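Local coordinates for uncharacterized protein (Legionella longbeachae NSW150, PDB 4JZA) that probably hydrolyses phosphoinositides, most likely removing the 3-phosphate of phosphatidylinositol 3-phosphate, and may thereby alter lipid metabolism in the infected host cell, at residues Arg372-Ser376 against Ser552-Ala558; Asn429-Asp433 against Lys620-Tyr625. All blocks are in the same frame, centred on the assembly; numbering follows the deposited sequence.

Interaction 1 (Arg372-Ser376 against Ser552-Ala558); sequences RYRSS and SGKDRKA
Arg374, on strand 365-374, and Ser376 beyond it bind backbone carbonyls of the loop Ser552-Asp555: this is a buried, largely polar contact at one end of the main sheet. The loop is part of the link from strand 545-549 to helix 556-574, and with the arginine that starts the helix the sequence SGKDR completes a CX5R signature, consistent with the phosphate-binding P-loop of cysteine-based phosphatases. Arg374 reaches across with NH2, which donates to Gly553 O at 2.9 Å; the N-H...O angle is 152° and the donor lies in the carbonyl plane. The chain bends at chi3 (-42°), and the oxygen comes to the edge of the guanidinium, slightly tilted from its plane. Water 3 bonds to Gly553 O too and is held weakly by Arg374 NE. Further on, Ser376 OG donates to Ser552 O at 2.8 Å, approaching from above the carbonyl plane, 58° out of it. The backbones also come close here, with Gly553 CA 3.5 Å from Ser375 O in a CA-H...O contact. Within the loop, Ser552 OG accepts from Lys554 N at 3.1 Å, an ST turn. Lys557 lays its aliphatic chain beside Arg374, while its NZ pairs with Glu560 and reaches Tyr373 O through water 1. Behind the contact, Arg374 NH1 forms a salt bridge to Asp164 of strand 159-166 and a hydrogen bond to Gln605 of helix 604-612, joining sheet, loop and helix.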
loop_
_atom_site.group_PDB
_atom_site.type_symbol
_atom_site.label_atom_id
_atom_site.label_comp_id
_atom_site.label_asym_id
_atom_site.label_seq_id
_atom_site.Cartn_x
_atom_site.Cartn_y
_atom_site.Cartn_z
ATOM N N ARG A 372 20.733 -9.455 12.096
ATOM C CA ARG A 372 19.663 -8.892 12.898
ATOM C C ARG A 372 18.478 -8.787 11.943
ATOM O O ARG A 372 18.576 -8.207 10.861
ATOM C CB ARG A 372 20.052 -7.535 13.486
ATOM C CG ARG A 372 21.152 -7.642 14.546
ATOM C CD ARG A 372 22.357 -6.774 14.229
ATOM N NE ARG A 372 22.022 -5.376 14.341
ATOM C CZ ARG A 372 22.669 -4.386 13.738
ATOM N NH1 ARG A 372 23.723 -4.609 12.972
ATOM N NH2 ARG A 372 22.253 -3.142 13.924
ATOM N N TYR A 373 17.357 -9.363 12.347
ATOM C CA TYR A 373 16.209 -9.524 11.471
ATOM C C TYR A 373 15.144 -8.450 11.641
ATOM O O TYR A 373 14.841 -8.030 12.741
ATOM C CB TYR A 373 15.621 -10.927 11.631
ATOM C CG TYR A 373 16.618 -12.021 11.335
ATOM C CD1 TYR A 373 17.542 -12.414 12.283
ATOM C CD2 TYR A 373 16.646 -12.648 10.106
ATOM C CE1 TYR A 373 18.459 -13.403 12.017
ATOM C CE2 TYR A 373 17.563 -13.640 9.836
ATOM C CZ TYR A 373 18.467 -14.009 10.798
ATOM O OH TYR A 373 19.383 -14.993 10.544
ATOM N N ARG A 374 14.606 -7.993 10.520
ATOM C CA ARG A 374 13.656 -6.897 10.493
ATOM C C ARG A 374 12.444 -7.250 9.654
ATOM O O ARG A 374 12.543 -7.998 8.701
ATOM C CB ARG A 374 14.325 -5.665 9.896
ATOM C CG ARG A 374 15.099 -5.966 8.629
ATOM C CD ARG A 374 15.878 -4.770 8.144
ATOM N NE ARG A 374 15.105 -3.547 8.256
ATOM C CZ ARG A 374 15.481 -2.387 7.744
ATOM N NH1 ARG A 374 16.612 -2.295 7.081
ATOM N NH2 ARG A 374 14.726 -1.322 7.897
ATOM N N SER A 375 11.294 -6.712 10.023
ATOM C CA SER A 375 10.067 -6.895 9.269
ATOM C C SER A 375 9.068 -5.809 9.636
ATOM O O SER A 375 9.290 -5.051 10.557
ATOM C CB SER A 375 9.471 -8.282 9.507
ATOM O OG SER A 375 8.586 -8.285 10.607
ATOM N N SER A 376 7.977 -5.732 8.894
ATOM C CA SER A 376 6.827 -4.952 9.302
ATOM C C SER A 376 6.190 -5.640 10.498
ATOM O O SER A 376 6.322 -6.839 10.672
ATOM C CB SER A 376 5.821 -4.845 8.168
ATOM O OG SER A 376 6.360 -4.124 7.088
ATOM N N SER A 552 6.005 -0.201 10.122
ATOM C CA SER A 552 6.301 -0.552 8.748
ATOM C C SER A 552 7.638 -1.271 8.580
ATOM O O SER A 552 7.894 -1.853 7.537
ATOM C CB SER A 552 6.419 0.712 7.939
ATOM O OG SER A 552 7.564 1.441 8.364
ATOM N N GLY A 553 8.509 -1.144 9.566
ATOM C CA GLY A 553 9.817 -1.752 9.501
ATOM C C GLY A 553 10.823 -0.964 8.691
ATOM O O GLY A 553 11.938 -1.415 8.499
ATOM N N LYS A 554 10.440 0.204 8.193
ATOM C CA LYS A 554 11.384 1.010 7.440
ATOM C C LYS A 554 11.798 2.304 8.109
ATOM O O LYS A 554 12.666 2.999 7.609
ATOM C CB LYS A 554 10.855 1.302 6.040
ATOM C CG LYS A 554 9.356 1.454 5.955
ATOM C CD LYS A 554 8.952 1.964 4.590
ATOM C CE LYS A 554 7.624 2.690 4.643
ATOM N NZ LYS A 554 7.781 4.108 5.044
ATOM N N ASP A 555 11.182 2.641 9.229
ATOM C CA ASP A 555 11.396 3.963 9.793
ATOM C C ASP A 555 12.111 4.003 11.133
ATOM O O ASP A 555 13.305 4.218 11.180
ATOM C CB ASP A 555 10.086 4.735 9.812
ATOM C CG ASP A 555 9.522 4.924 8.428
ATOM O OD1 ASP A 555 10.269 5.365 7.543
ATOM O OD2 ASP A 555 8.342 4.622 8.206
ATOM N N ARG A 556 11.392 3.772 12.214
ATOM C CA ARG A 556 12.021 3.761 13.515
ATOM C C ARG A 556 13.042 2.642 13.566
ATOM O O ARG A 556 14.105 2.783 14.149
ATOM C CB ARG A 556 10.985 3.630 14.618
ATOM C CG ARG A 556 10.392 4.962 15.013
ATOM C CD ARG A 556 9.527 4.857 16.249
ATOM N NE ARG A 556 10.329 4.697 17.447
ATOM C CZ ARG A 556 9.830 4.516 18.657
ATOM N NH1 ARG A 556 8.528 4.479 18.833
ATOM N NH2 ARG A 556 10.632 4.373 19.686
ATOM N N LYS A 557 12.701 1.529 12.942
ATOM C CA LYS A 557 13.570 0.377 12.873
ATOM C C LYS A 557 14.861 0.686 12.133
ATOM O O LYS A 557 15.920 0.214 12.506
ATOM C CB LYS A 557 12.846 -0.777 12.195
ATOM C CG LYS A 557 13.615 -2.080 12.202
ATOM C CD LYS A 557 13.905 -2.528 13.616
ATOM C CE LYS A 557 14.818 -3.733 13.616
ATOM N NZ LYS A 557 15.301 -4.032 14.984
ATOM N N ALA A 558 14.764 1.462 11.068
ATOM C CA ALA A 558 15.938 1.874 10.323
ATOM C C ALA A 558 16.844 2.719 11.195
ATOM O O ALA A 558 18.051 2.619 11.122
ATOM C CB ALA A 558 15.540 2.640 9.083
HETATM O O HOH W 1 16.526 -6.974 15.171
HETATM O O HOH W 2 14.460 1.480 5.940
HETATM O O HOH W 3 12.158 -4.318 8.022
#

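Interaction 2 (Asn429-Asp433 against Lys620-Tyr625); sequences NWITD and KTPEWY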
loop_
_atom_site.group_PDB
_atom_site.type_symbol
_atom_site.label_atom_id
_atom_site.label_comp_id
_atom_site.label_asym_id
_atom_site.label_seq_id
_atom_site.Cartn_x
_atom_site.Cartn_y
_atom_site.Cartn_z
ATOM N N ASN A 429 -1.063 15.324 15.089
ATOM C CA ASN A 429 0.117 16.224 15.051
ATOM C C ASN A 429 1.154 15.820 13.990
ATOM O O ASN A 429 0.904 14.905 13.210
ATOM C CB ASN A 429 0.772 16.310 16.421
ATOM C CG ASN A 429 1.280 14.973 16.919
ATOM O OD1 ASN A 429 1.494 14.006 16.149
ATOM N ND2 ASN A 429 1.461 14.901 18.231
ATOM N N TRP A 430 2.306 16.484 13.935
ATOM C CA TRP A 430 3.225 16.210 12.829
ATOM C C TRP A 430 3.775 14.780 12.786
ATOM O O TRP A 430 4.116 14.268 11.719
ATOM C CB TRP A 430 4.339 17.244 12.767
ATOM C CG TRP A 430 5.395 17.180 13.813
ATOM C CD1 TRP A 430 5.238 17.334 15.162
ATOM C CD2 TRP A 430 6.802 17.034 13.577
ATOM N NE1 TRP A 430 6.457 17.257 15.783
ATOM C CE2 TRP A 430 7.435 17.073 14.836
ATOM C CE3 TRP A 430 7.585 16.860 12.418
ATOM C CZ2 TRP A 430 8.831 16.959 14.981
ATOM C CZ3 TRP A 430 8.969 16.742 12.554
ATOM C CH2 TRP A 430 9.580 16.792 13.836
ATOM N N ILE A 431 3.809 14.113 13.927
ATOM C CA ILE A 431 4.412 12.800 13.981
ATOM C C ILE A 431 3.544 11.729 13.299
ATOM O O ILE A 431 4.066 10.717 12.817
ATOM C CB ILE A 431 4.707 12.411 15.432
ATOM C CG1 ILE A 431 5.699 13.394 16.043
ATOM C CG2 ILE A 431 5.260 10.995 15.501
ATOM C CD1 ILE A 431 5.402 13.683 17.493
ATOM N N THR A 432 2.228 11.948 13.257
ATOM C CA THR A 432 1.284 10.952 12.700
ATOM C C THR A 432 0.590 11.425 11.382
ATOM O O THR A 432 -0.366 10.793 10.905
ATOM C CB THR A 432 0.304 10.402 13.792
ATOM O OG1 THR A 432 -1.026 10.333 13.276
ATOM C CG2 THR A 432 0.285 11.265 15.040
ATOM N N ASP A 433 1.130 12.500 10.785
ATOM C CA ASP A 433 0.676 13.059 9.496
ATOM C C ASP A 433 -0.713 13.741 9.551
ATOM O O ASP A 433 -1.339 13.953 8.512
ATOM C CB ASP A 433 0.638 11.972 8.404
ATOM C CG ASP A 433 2.009 11.501 7.962
ATOM O OD1 ASP A 433 2.980 12.239 8.170
ATOM O OD2 ASP A 433 2.096 10.405 7.342
ATOM N N LYS A 620 10.936 8.422 7.847
ATOM C CA LYS A 620 9.875 9.149 8.481
ATOM C C LYS A 620 10.375 9.968 9.641
ATOM O O LYS A 620 11.097 9.460 10.494
ATOM C CB LYS A 620 8.843 8.154 8.982
ATOM C CG LYS A 620 7.413 8.610 8.831
ATOM C CD LYS A 620 6.970 8.660 7.366
ATOM C CE LYS A 620 5.679 9.470 7.240
ATOM N NZ LYS A 620 5.734 10.902 7.677
ATOM N N THR A 621 10.023 11.252 9.640
ATOM C CA THR A 621 10.086 12.096 10.824
ATOM C C THR A 621 11.443 12.025 11.554
ATOM O O THR A 621 11.504 11.828 12.733
ATOM C CB THR A 621 8.830 11.712 11.660
ATOM O OG1 THR A 621 7.771 12.593 11.333
ATOM C CG2 THR A 621 8.981 11.883 12.992
ATOM N N PRO A 622 12.568 12.196 10.839
ATOM C CA PRO A 622 13.854 12.033 11.509
ATOM C C PRO A 622 14.095 12.988 12.671
ATOM O O PRO A 622 14.712 12.605 13.662
ATOM C CB PRO A 622 14.874 12.331 10.399
ATOM C CG PRO A 622 14.136 12.165 9.120
ATOM C CD PRO A 622 12.750 12.594 9.431
ATOM N N GLU A 623 13.656 14.233 12.517
ATOM C CA GLU A 623 13.870 15.264 13.534
ATOM C C GLU A 623 13.076 14.960 14.813
ATOM O O GLU A 623 13.387 15.491 15.875
ATOM C CB GLU A 623 13.541 16.673 13.006
ATOM C CG GLU A 623 14.650 17.288 12.159
ATOM C CD GLU A 623 14.236 18.522 11.348
ATOM O OE1 GLU A 623 13.049 18.669 11.032
ATOM O OE2 GLU A 623 15.108 19.340 10.977
ATOM N N TRP A 624 12.090 14.080 14.757
ATOM C CA TRP A 624 11.460 13.686 16.001
ATOM C C TRP A 624 12.245 12.607 16.717
ATOM O O TRP A 624 12.360 12.666 17.918
ATOM C CB TRP A 624 10.045 13.196 15.786
ATOM C CG TRP A 624 9.429 12.708 17.015
ATOM C CD1 TRP A 624 8.956 11.473 17.245
ATOM C CD2 TRP A 624 9.214 13.453 18.211
ATOM N NE1 TRP A 624 8.447 11.382 18.520
ATOM C CE2 TRP A 624 8.588 12.593 19.126
ATOM C CE3 TRP A 624 9.474 14.775 18.590
ATOM C CZ2 TRP A 624 8.245 12.989 20.393
ATOM C CZ3 TRP A 624 9.132 15.171 19.835
ATOM C CH2 TRP A 624 8.538 14.276 20.743
ATOM N N TYR A 625 12.758 11.630 15.964
ATOM C CA TYR A 625 13.376 10.393 16.512
ATOM C C TYR A 625 14.881 10.540 16.814
ATOM O O TYR A 625 15.469 9.738 17.610
ATOM C CB TYR A 625 13.157 9.213 15.541
ATOM C CG TYR A 625 11.719 8.846 15.402
ATOM C CD1 TYR A 625 10.997 8.422 16.506
ATOM C CD2 TYR A 625 11.035 8.953 14.177
ATOM C CE1 TYR A 625 9.652 8.117 16.420
ATOM C CE2 TYR A 625 9.679 8.615 14.065
ATOM C CZ TYR A 625 8.982 8.204 15.212
ATOM O OH TYR A 625 7.632 7.856 15.215
#
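Ile431 packs over the indole of Trp624 in a CH-pi contact, the compact centre of an otherwise surface-lying junction between the loop Asn429-Asp433 and the short helix 622-625. Its CD1 sits 3.8 Å from the centroid of the five-membered ring and only 12° off the ring normal. With chi1 at 176°, Trp624 has CG anti to its own backbone N, which presents the ring face to the isoleucine. CG1 of Ile431 runs along the same ring system, while CG2 branches off toward Tyr625 OH, 3.9 Å away. Trp624 is fixed further by Tyr468, whose ring stacks with it and whose carbonyl accepts from NE1. Trp430, by contrast, is exposed and meets the helix with the far rim of its benzo ring: CH2 lies 4.0 Å from Glu623 CB, close to the indole plane, and CZ2 is 4.0 Å from Trp624 CB. The carboxylate of Glu623 turns to Arg635 and Lys645 instead. A polar pair marks another margin of the contact, where Asp433 and Lys620 approach from opposite directions. Lys620 bends at chi2 and chi4; its ammonium group contacts the carboxylates of Asp433 and Asp648, which would probably favour the charged form, and also bonds to Thr652. Across the contact, the salt bridge runs from Lys620 NZ to the syn lone pair of Asp433 OD1, 3.1 Å away.

Going along the chain, strand 365-374 opens interaction 1, and the loop after strand 412-416 opens interaction 2 before the first has closed. Residues 552-558, following strand 545-549, then return to the first strand across 175 intervening residues; residues 620-625 close the second loop last, across 186. The two closures therefore cross rather than nest. Their centres lie 16 Å apart, and the later segments meet directly: Asp555 OD1 probably accepts a hydrogen bond from Lys620 N, and Arg556 packs on Tyr625. Together they tie the sheet and the probable P-loop to the loop 429-433 and the region around helix 622-625.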